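PDB 6SLL: L-2,4-diaminobutyric acid acetyltransferase from Geobacillus sp., which catalyses transfer of the acetyl group of acetyl-coenzyme A to L-2,4-diaminobutyric acid, a step in the biosynthesis of the chemical chaperone ectoine. Local coordinates for residues 125-130 and 166-171; 83-88 and 119-124. One frame throughout, in Å; residues are numbered along the deposited sequence.

In the fold
Both contacts lie on one mixed sheet of the GNAT fold, in which strand 121-125 runs between strands 85-93 and 168-173. Contact 2 joins it in parallel to strand 85-93; contact 1 starts where it ends, as residues 125-130 leave for helix 131-144 and meet the antiparallel strand 168-173. Their centres are about 17 Å apart, yet they touch: F171 N lies 2.8 Å from T124 O, probably a hydrogen bond, and L170 packs CD1 on E123 CB at 4.0 Å. Contact 1 supplies T125 and E168 to the diaminobutyrate pocket, and the T124 side chain of contact 2 lies close to a bound diaminobutyrate. Both contacts also reach the second subunit.

Contact 1: residues 125-130 and 166-171; sequences TVSPSN and EDEPLF. With DAB (2,4-diaminobutyric acid), chain G.
One wall of the diaminobutyrate pocket forms where residues 125-130 leave the sheet beside strand 168-173. E168 bends at chi2 (-81°), which swings its carboxylate back to the loop and the ligand. T125 OG1 donates to E168 OE1 at 2.6 Å from above the carboxylate plane, and also bonds to Y48 of the second subunit. A water takes the S127 N-H and donates to the same OE1. The other oxygen, E168 OE2, accepts from the alpha-amino N of the ligand at 2.7 Å, while the ligand's ND donates to T125 O at 2.9 Å; D43, W89 and Q90 add further bonds to the ligand. An alanine at E168 would probably leave the ligand's alpha-amino N and the water on S127 N without their carboxylate acceptor. Further out, E166 OE2 takes the S129 N-H on its syn lone pair (2.7 Å). Towards the sheet, V126 N donates to P169 O at 3.1 Å, and V126 lays CG2 over a face of the F171 ring. T125 and L170 form an antiparallel non-hydrogen-bonded pair at the C-terminal end of strand 121-125, where the chain turns off to helix 131-144 and lines the acceptor-substrate site of this GNAT enzyme.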
loop_
_atom_site.group_PDB
_atom_site.type_symbol
_atom_site.label_atom_id
_atom_site.label_comp_id
_atom_site.label_asym_id
_atom_site.label_seq_id
_atom_site.Cartn_x
_atom_site.Cartn_y
_atom_site.Cartn_z
ATOM N N THR B 125 7.931 1.911 -11.415
ATOM C CA THR B 125 7.493 2.568 -12.660
ATOM C C THR B 125 7.963 4.014 -12.647
ATOM O O THR B 125 8.031 4.669 -11.597
ATOM C CB THR B 125 5.970 2.492 -12.829
ATOM O OG1 THR B 125 5.270 3.327 -11.893
ATOM C CG2 THR B 125 5.448 1.121 -12.823
ATOM N N VAL B 126 8.321 4.517 -13.859
ATOM C CA VAL B 126 8.871 5.859 -13.920
ATOM C C VAL B 126 8.272 6.568 -15.176
ATOM O O VAL B 126 8.632 6.173 -16.303
ATOM C CB VAL B 126 10.385 5.880 -13.998
ATOM C CG1 VAL B 126 10.835 7.347 -13.877
ATOM C CG2 VAL B 126 11.034 5.068 -12.930
ATOM N N SER B 127 7.581 7.600 -15.019
ATOM C CA SER B 127 7.015 8.128 -16.142
ATOM C C SER B 127 8.000 8.886 -16.940
ATOM O O SER B 127 9.217 9.121 -16.559
ATOM C CB SER B 127 5.901 9.047 -15.695
ATOM O OG SER B 127 4.659 8.461 -14.976
ATOM N N PRO B 128 7.465 9.444 -18.016
ATOM C CA PRO B 128 8.427 10.342 -18.775
ATOM C C PRO B 128 8.837 11.661 -18.236
ATOM O O PRO B 128 9.899 12.119 -18.285
ATOM C CB PRO B 128 7.819 10.427 -20.141
ATOM C CG PRO B 128 6.998 9.150 -20.328
ATOM C CD PRO B 128 6.440 8.857 -18.898
ATOM N N SER B 129 7.941 12.288 -17.483
ATOM C CA SER B 129 8.313 13.573 -16.845
ATOM C C SER B 129 9.133 13.485 -15.599
ATOM O O SER B 129 9.687 14.507 -15.145
ATOM C CB SER B 129 7.151 14.407 -16.545
ATOM O OG SER B 129 6.602 14.031 -15.385
ATOM N N ASN B 130 9.327 12.265 -15.071
ATOM C CA ASN B 130 10.103 12.045 -13.863
ATOM C C ASN B 130 11.502 11.742 -14.349
ATOM O O ASN B 130 12.117 10.635 -14.148
ATOM C CB ASN B 130 9.453 10.970 -13.064
ATOM C CG ASN B 130 8.223 11.354 -12.322
ATOM O OD1 ASN B 130 7.340 12.103 -12.842
ATOM N ND2 ASN B 130 8.001 10.682 -11.206
ATOM N N GLU B 166 0.233 10.517 -16.936
ATOM C CA GLU B 166 1.233 9.982 -17.772
ATOM C C GLU B 166 1.284 8.442 -17.763
ATOM O O GLU B 166 0.836 7.828 -16.766
ATOM C CB GLU B 166 2.639 10.485 -17.515
ATOM C CG GLU B 166 2.888 12.004 -17.752
ATOM C CD GLU B 166 4.353 12.263 -17.212
ATOM O OE1 GLU B 166 4.546 12.930 -16.149
ATOM O OE2 GLU B 166 5.353 11.890 -17.983
ATOM N N ASP B 167 1.815 7.827 -18.794
ATOM C CA ASP B 167 2.161 6.435 -18.717
ATOM C C ASP B 167 3.136 6.199 -17.557
ATOM O O ASP B 167 3.964 7.000 -17.202
ATOM C CB ASP B 167 2.900 5.939 -19.985
ATOM C CG ASP B 167 2.061 5.960 -21.294
ATOM O OD1 ASP B 167 0.865 5.924 -21.190
ATOM O OD2 ASP B 167 2.680 6.063 -22.353
ATOM N N GLU B 168 3.046 4.959 -17.028
ATOM C CA GLU B 168 3.908 4.472 -15.904
ATOM C C GLU B 168 4.616 3.188 -16.400
ATOM O O GLU B 168 4.249 2.100 -15.962
ATOM C CB GLU B 168 3.066 4.193 -14.683
ATOM C CG GLU B 168 2.565 5.461 -14.022
ATOM C CD GLU B 168 3.541 6.181 -13.118
ATOM O OE1 GLU B 168 4.681 5.692 -12.911
ATOM O OE2 GLU B 168 3.133 7.233 -12.571
ATOM N N PRO B 169 5.603 3.285 -17.273
ATOM C CA PRO B 169 6.276 2.083 -17.759
ATOM C C PRO B 169 7.038 1.421 -16.605
ATOM O O PRO B 169 7.554 2.074 -15.684
ATOM C CB PRO B 169 7.229 2.597 -18.793
ATOM C CG PRO B 169 7.293 4.019 -18.519
ATOM C CD PRO B 169 6.116 4.500 -17.889
ATOM N N LEU B 170 7.131 0.100 -16.686
ATOM C CA LEU B 170 7.791 -0.730 -15.654
ATOM C C LEU B 170 9.240 -0.965 -15.941
ATOM O O LEU B 170 9.597 -1.504 -16.992
ATOM C CB LEU B 170 7.046 -2.087 -15.530
ATOM C CG LEU B 170 7.527 -3.003 -14.479
ATOM C CD1 LEU B 170 7.245 -2.468 -13.073
ATOM C CD2 LEU B 170 6.935 -4.398 -14.678
ATOM N N PHE B 171 10.092 -0.543 -15.013
ATOM C CA PHE B 171 11.518 -0.813 -15.065
ATOM C C PHE B 171 11.732 -2.010 -14.237
ATOM O O PHE B 171 11.303 -2.131 -13.083
ATOM C CB PHE B 171 12.291 0.398 -14.480
ATOM C CG PHE B 171 12.361 1.606 -15.391
ATOM C CD1 PHE B 171 11.204 2.300 -15.760
ATOM C CD2 PHE B 171 13.556 2.007 -15.901
ATOM C CE1 PHE B 171 11.227 3.385 -16.624
ATOM C CE2 PHE B 171 13.575 3.157 -16.727
ATOM C CZ PHE B 171 12.393 3.702 -17.222
HETATM N N DAB G . 3.333 7.972 -9.934
HETATM C CA DAB G . 3.333 6.772 -9.044
HETATM C C DAB G . 3.207 7.259 -7.617
HETATM O O DAB G . 2.916 6.404 -6.788
HETATM C CB DAB G . 4.592 5.920 -9.242
HETATM C CG DAB G . 5.868 6.537 -8.767
HETATM N ND DAB G . 6.996 5.590 -9.016
HETATM O OXT DAB G . 3.418 8.435 -7.341
HETATM O O HOH W 1 6.432 7.626 -12.172
#

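Contact 2: residues 83-88 and 119-124; sequences PETLFV and VRFIET
E84 O receives two backbone N-H groups, R120 N at 2.8 Å in the carbonyl plane and F121 N at 3.2 Å, just before the strands pair. The E84 and R120 side chains run side by side; in the conformer given, one of two, the R120 guanidinium makes its salt bridge with D179. At T85, paired with F121, chi1 of -66° sets OG1 beside the backbone N and turns CG2 to the far side, onto E123 CD at 3.6 Å. A water links T85 OG1 to E123 OE1, whereas E123 OE2 bonds to Y56 of the second subunit. L86 is tied at both its N and its O: the N donates to F121 O at 2.9 Å and the O accepts from E123 N, also at 2.9 Å. Its CB packs on V119 CG1, and its side chain meets L110 and M111 of helix 102-112. The F87 ring stands nearly perpendicular to the E123 carboxylate, with CD1 3.9 Å from E123 CB, and meets the ring of Y56 of the second subunit. V88 N closes the backbone pairing on E123 O at 2.8 Å; V88 CG2 touches I122 CG2. T124 OG1, anti to its own N (chi1 -164°), donates to V88 O (2.7 Å) from above the carbonyl plane. Two parallel strands joined through helix 102-112 make this the beta-alpha-beta crossover at the core of the GNAT fold.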
loop_
_atom_site.group_PDB
_atom_site.type_symbol
_atom_site.label_atom_id
_atom_site.label_comp_id
_atom_site.label_asym_id
_atom_site.label_seq_id
_atom_site.Cartn_x
_atom_site.Cartn_y
_atom_site.Cartn_z
ATOM N N PRO B 83 8.715 -13.072 -4.164
ATOM C CA PRO B 83 9.446 -12.421 -3.139
ATOM C C PRO B 83 10.874 -11.985 -3.457
ATOM O O PRO B 83 11.442 -11.169 -2.723
ATOM C CB PRO B 83 9.249 -13.250 -1.903
ATOM C CG PRO B 83 8.593 -14.421 -2.269
ATOM C CD PRO B 83 8.182 -14.359 -3.698
ATOM N N GLU B 84 11.473 -12.526 -4.500
ATOM C CA GLU B 84 12.761 -12.056 -4.909
ATOM C C GLU B 84 12.694 -10.653 -5.574
ATOM O O GLU B 84 13.771 -10.107 -5.814
ATOM C CB GLU B 84 13.447 -13.026 -5.837
ATOM C CG GLU B 84 13.870 -14.250 -5.027
ATOM C CD GLU B 84 14.736 -15.225 -5.861
ATOM O OE1 GLU B 84 15.634 -15.893 -5.214
ATOM O OE2 GLU B 84 14.712 -15.139 -7.221
ATOM N N THR B 85 11.504 -10.162 -5.794
ATOM C CA THR B 85 11.325 -8.833 -6.356
ATOM C C THR B 85 10.990 -7.803 -5.261
ATOM O O THR B 85 10.008 -8.048 -4.547
ATOM C CB THR B 85 10.251 -8.836 -7.433
ATOM O OG1 THR B 85 10.737 -9.633 -8.539
ATOM C CG2 THR B 85 9.958 -7.445 -7.933
ATOM N N LEU B 86 11.740 -6.741 -5.198
ATOM C CA LEU B 86 11.373 -5.570 -4.384
ATOM C C LEU B 86 10.734 -4.538 -5.328
ATOM O O LEU B 86 11.351 -4.097 -6.284
ATOM C CB LEU B 86 12.600 -4.985 -3.746
ATOM C CG LEU B 86 12.345 -3.805 -2.815
ATOM C CD1 LEU B 86 11.763 -4.244 -1.492
ATOM C CD2 LEU B 86 13.626 -3.025 -2.553
ATOM N N PHE B 87 9.477 -4.156 -5.006
ATOM C CA PHE B 87 8.808 -3.083 -5.745
ATOM C C PHE B 87 9.071 -1.764 -5.028
ATOM O O PHE B 87 8.755 -1.655 -3.822
ATOM C CB PHE B 87 7.296 -3.360 -5.828
ATOM C CG PHE B 87 6.620 -2.299 -6.674
ATOM C CD1 PHE B 87 6.627 -2.385 -8.018
ATOM C CD2 PHE B 87 5.993 -1.247 -6.094
ATOM C CE1 PHE B 87 6.027 -1.440 -8.798
ATOM C CE2 PHE B 87 5.368 -0.282 -6.869
ATOM C CZ PHE B 87 5.413 -0.387 -8.246
ATOM N N VAL B 88 9.649 -0.814 -5.748
ATOM C CA VAL B 88 9.885 0.502 -5.214
ATOM C C VAL B 88 8.751 1.378 -5.666
ATOM O O VAL B 88 8.524 1.556 -6.910
ATOM C CB VAL B 88 11.239 1.082 -5.576
ATOM C CG1 VAL B 88 11.366 2.493 -5.094
ATOM C CG2 VAL B 88 12.350 0.194 -5.046
ATOM N N VAL B 119 17.013 -10.019 -2.362
ATOM C CA VAL B 119 16.314 -9.397 -3.441
ATOM C C VAL B 119 17.162 -9.532 -4.692
ATOM O O VAL B 119 18.334 -9.130 -4.756
ATOM C CB VAL B 119 16.046 -7.933 -3.127
ATOM C CG1 VAL B 119 15.629 -7.165 -4.387
ATOM C CG2 VAL B 119 14.986 -7.782 -2.062
ATOM N N ARG B 120 16.571 -10.095 -5.727
ATOM C CA ARG B 120 17.251 -10.304 -6.962
ATOM C C ARG B 120 16.844 -9.318 -8.066
ATOM O O ARG B 120 17.619 -9.130 -9.018
ATOM C CB ARG B 120 17.083 -11.749 -7.392
ATOM C CG ARG B 120 18.174 -12.333 -8.274
ATOM C CD ARG B 120 17.896 -13.802 -8.639
ATOM N NE ARG B 120 18.845 -14.146 -9.657
ATOM C CZ ARG B 120 18.602 -14.538 -10.888
ATOM N NH1 ARG B 120 17.298 -14.863 -11.234
ATOM N NH2 ARG B 120 19.595 -14.864 -11.680
ATOM N N PHE B 121 15.685 -8.659 -7.926
ATOM C CA PHE B 121 15.219 -7.651 -8.851
ATOM C C PHE B 121 14.587 -6.478 -8.137
ATOM O O PHE B 121 13.891 -6.753 -7.134
ATOM C CB PHE B 121 14.172 -8.229 -9.845
ATOM C CG PHE B 121 14.738 -9.290 -10.769
ATOM C CD1 PHE B 121 15.230 -8.927 -11.980
ATOM C CD2 PHE B 121 14.665 -10.583 -10.423
ATOM C CE1 PHE B 121 15.783 -9.850 -12.855
ATOM C CE2 PHE B 121 15.160 -11.587 -11.308
ATOM C CZ PHE B 121 15.755 -11.152 -12.503
ATOM N N ILE B 122 14.727 -5.288 -8.677
ATOM C CA ILE B 122 13.863 -4.176 -8.333
ATOM C C ILE B 122 12.892 -3.991 -9.481
ATOM O O ILE B 122 13.310 -3.971 -10.666
ATOM C CB ILE B 122 14.654 -2.913 -8.090
ATOM C CG1 ILE B 122 15.444 -2.994 -6.777
ATOM C CG2 ILE B 122 13.782 -1.703 -8.161
ATOM C CD1 ILE B 122 16.437 -1.835 -6.603
ATOM N N GLU B 123 11.623 -3.711 -9.155
ATOM C CA GLU B 123 10.609 -3.190 -10.063
ATOM C C GLU B 123 10.187 -1.823 -9.663
ATOM O O GLU B 123 9.989 -1.676 -8.408
ATOM C CB GLU B 123 9.360 -4.185 -10.148
ATOM C CG GLU B 123 9.618 -5.409 -10.990
ATOM C CD GLU B 123 8.527 -6.360 -11.097
ATOM O OE1 GLU B 123 8.764 -7.490 -11.623
ATOM O OE2 GLU B 123 7.350 -6.094 -10.675
ATOM N N THR B 124 9.941 -0.910 -10.572
ATOM C CA THR B 124 9.431 0.426 -10.248
ATOM C C THR B 124 8.837 0.971 -11.537
ATOM O O THR B 124 9.273 0.551 -12.589
ATOM C CB THR B 124 10.534 1.309 -9.665
ATOM O OG1 THR B 124 9.968 2.433 -9.043
ATOM C CG2 THR B 124 11.550 1.729 -10.685
HETATM O O HOH W 2 11.249 -8.650 -11.177
HETATM O O HOH W 3 7.785 -9.624 -10.191
#